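Local coordinates for coenzyme Q-binding protein COQ10 START domain-containing protein (Deinococcus radiodurans R1, PDB 3GGN), which is of unknown function but, as a START-like domain of the COQ10 coenzyme Q-binding type, probably binds a hydrophobic ligand or lipid, at residues A21-L26 / M138-E143. Numbering follows the deposited sequence.
Sequences AVWRDL and MRFKRE
Trp23 NE1 makes the closest approach between residues 21-26 and 138-143, coming within 3.2 Å of Phe140 CE2 and almost as near to CZ of the same ring. The topology is that of the Bet v 1-like helix-grip fold, in which a curved antiparallel sheet wraps around a long C-terminal helix; the contact joins that helix, 130-146, to helix 16-24, one of the short helices between strands 4-12 and 36-41. The rings form an offset edge-to-face pair: the pyrrole edge of Trp23 is turned toward the face of Phe140, with the centroids of the five-membered Trp23 ring and the Phe140 ring 4.8 Å apart and planes at 86°. NE1 approaches obliquely at the CE2-CZ side, while the neighbouring Trp23 CD1 lies 3.8 Å from Phe140 CZ. Phe140 extends toward the short helix because CG stands anti to the backbone N (chi1 175°), and this reach spans a backbone separation whose nearest CA pair, Val22 to Phe140, is 9.8 Å apart. Leu32 of helix 29-32 touches all three side chains of the contact, Ile12 packs on Phe140, and Phe93 adds a second edge-to-face partner for Trp23. With an alanine replacing Phe140, the indole edge of Trp23 and CG1 of Val22 would probably lose their aromatic partner on the long helix, leaving a gap between the helices. Arg142 NH2 hydrogen-bonds Leu36 O and Pro30 O of the second subunit; separately, along the same helix, Arg139 NH1 makes a long salt bridge of 3.7 Å with Glu143 OE2. Val22, partly exposed, adds a second apolar contact: its CG1, anti to the backbone N (chi1 178°), meets Phe140 CE1 at 4.0 Å.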
# COMPACT_ATOMS: atom_id res chain seq x y z
N ALA B 21 -13.69 6.80 -7.28
CA ALA B 21 -12.65 7.62 -7.90
C ALA B 21 -11.28 6.97 -7.90
O ALA B 21 -10.53 7.07 -8.88
CB ALA B 21 -12.59 8.98 -7.21
N VAL B 22 -10.93 6.31 -6.80
CA VAL B 22 -9.63 5.65 -6.71
C VAL B 22 -9.60 4.49 -7.70
O VAL B 22 -8.70 4.41 -8.54
CB VAL B 22 -9.36 5.11 -5.28
CG1 VAL B 22 -8.02 4.39 -5.23
CG2 VAL B 22 -9.37 6.27 -4.27
N TRP B 23 -10.59 3.60 -7.61
CA TRP B 23 -10.66 2.44 -8.49
C TRP B 23 -10.72 2.78 -9.98
O TRP B 23 -10.16 2.05 -10.80
CB TRP B 23 -11.86 1.57 -8.13
CG TRP B 23 -11.66 0.81 -6.86
CD1 TRP B 23 -11.75 1.31 -5.60
CD2 TRP B 23 -11.25 -0.55 -6.73
NE1 TRP B 23 -11.41 0.34 -4.68
CE2 TRP B 23 -11.10 -0.82 -5.36
CE3 TRP B 23 -10.98 -1.57 -7.66
CZ2 TRP B 23 -10.70 -2.07 -4.87
CZ3 TRP B 23 -10.58 -2.82 -7.17
CH2 TRP B 23 -10.45 -3.05 -5.79
N ARG B 24 -11.39 3.88 -10.32
CA ARG B 24 -11.52 4.28 -11.72
C ARG B 24 -10.19 4.69 -12.36
O ARG B 24 -10.06 4.69 -13.58
CB ARG B 24 -12.54 5.43 -11.86
CG ARG B 24 -12.86 5.81 -13.31
CD ARG B 24 -13.51 4.64 -14.05
NE ARG B 24 -13.80 4.91 -15.47
CZ ARG B 24 -12.88 4.96 -16.43
NH1 ARG B 24 -11.60 4.77 -16.16
NH2 ARG B 24 -13.26 5.18 -17.69
N ASP B 25 -9.21 5.04 -11.52
CA ASP B 25 -7.88 5.42 -11.99
C ASP B 25 -7.17 4.11 -12.30
O ASP B 25 -6.44 3.57 -11.47
CB ASP B 25 -7.16 6.22 -10.89
CG ASP B 25 -5.66 6.34 -11.13
OD1 ASP B 25 -5.23 6.37 -12.30
OD2 ASP B 25 -4.90 6.42 -10.14
N LEU B 26 -7.39 3.59 -13.50
CA LEU B 26 -6.84 2.30 -13.90
C LEU B 26 -5.35 2.09 -13.66
O LEU B 26 -4.96 1.08 -13.08
CB LEU B 26 -7.20 2.01 -15.36
CG LEU B 26 -8.69 2.09 -15.71
CD1 LEU B 26 -8.92 1.63 -17.14
CD2 LEU B 26 -9.50 1.23 -14.75
N MET B 138 -8.32 -4.65 2.89
CA MET B 138 -8.18 -4.15 4.25
C MET B 138 -7.22 -2.94 4.27
O MET B 138 -7.47 -1.96 4.97
CB MET B 138 -7.68 -5.25 5.18
CG MET B 138 -8.72 -6.33 5.45
SD MET B 138 -8.11 -7.69 6.48
CE MET B 138 -8.69 -7.18 8.10
N ARG B 139 -6.14 -3.01 3.50
CA ARG B 139 -5.22 -1.89 3.46
C ARG B 139 -5.92 -0.68 2.85
O ARG B 139 -5.76 0.45 3.33
CB ARG B 139 -3.95 -2.25 2.68
CG ARG B 139 -3.07 -3.24 3.46
CD ARG B 139 -1.67 -3.42 2.88
NE ARG B 139 -1.67 -4.19 1.64
CZ ARG B 139 -1.76 -3.64 0.43
NH1 ARG B 139 -1.85 -2.33 0.31
NH2 ARG B 139 -1.78 -4.42 -0.65
N PHE B 140 -6.70 -0.92 1.80
CA PHE B 140 -7.45 0.14 1.13
C PHE B 140 -8.41 0.80 2.13
O PHE B 140 -8.59 2.02 2.12
CB PHE B 140 -8.24 -0.45 -0.05
CG PHE B 140 -9.14 0.54 -0.74
CD1 PHE B 140 -8.63 1.71 -1.29
CD2 PHE B 140 -10.51 0.28 -0.87
CE1 PHE B 140 -9.46 2.61 -1.97
CE2 PHE B 140 -11.34 1.16 -1.54
CZ PHE B 140 -10.82 2.34 -2.10
N LYS B 141 -9.01 -0.01 2.99
CA LYS B 141 -9.93 0.50 4.01
C LYS B 141 -9.17 1.38 5.00
O LYS B 141 -9.56 2.52 5.25
CB LYS B 141 -10.57 -0.67 4.76
CG LYS B 141 -11.45 -0.25 5.93
CD LYS B 141 -12.03 -1.49 6.61
CE LYS B 141 -13.09 -1.11 7.63
NZ LYS B 141 -12.54 -0.19 8.66
N ARG B 142 -8.09 0.85 5.56
CA ARG B 142 -7.28 1.59 6.52
C ARG B 142 -6.76 2.89 5.94
O ARG B 142 -6.82 3.94 6.58
CB ARG B 142 -6.11 0.73 6.99
CG ARG B 142 -5.07 1.46 7.83
CD ARG B 142 -3.94 0.51 8.23
NE ARG B 142 -2.87 1.20 8.94
CZ ARG B 142 -1.87 1.85 8.35
NH1 ARG B 142 -1.80 1.90 7.02
NH2 ARG B 142 -0.97 2.48 9.09
N GLU B 143 -6.23 2.81 4.72
CA GLU B 143 -5.67 3.98 4.06
C GLU B 143 -6.71 5.07 3.84
O GLU B 143 -6.45 6.25 4.10
CB GLU B 143 -5.05 3.57 2.72
CG GLU B 143 -3.74 2.81 2.90
CD GLU B 143 -3.20 2.24 1.60
OE1 GLU B 143 -3.20 2.97 0.59
OE2 GLU B 143 -2.78 1.06 1.61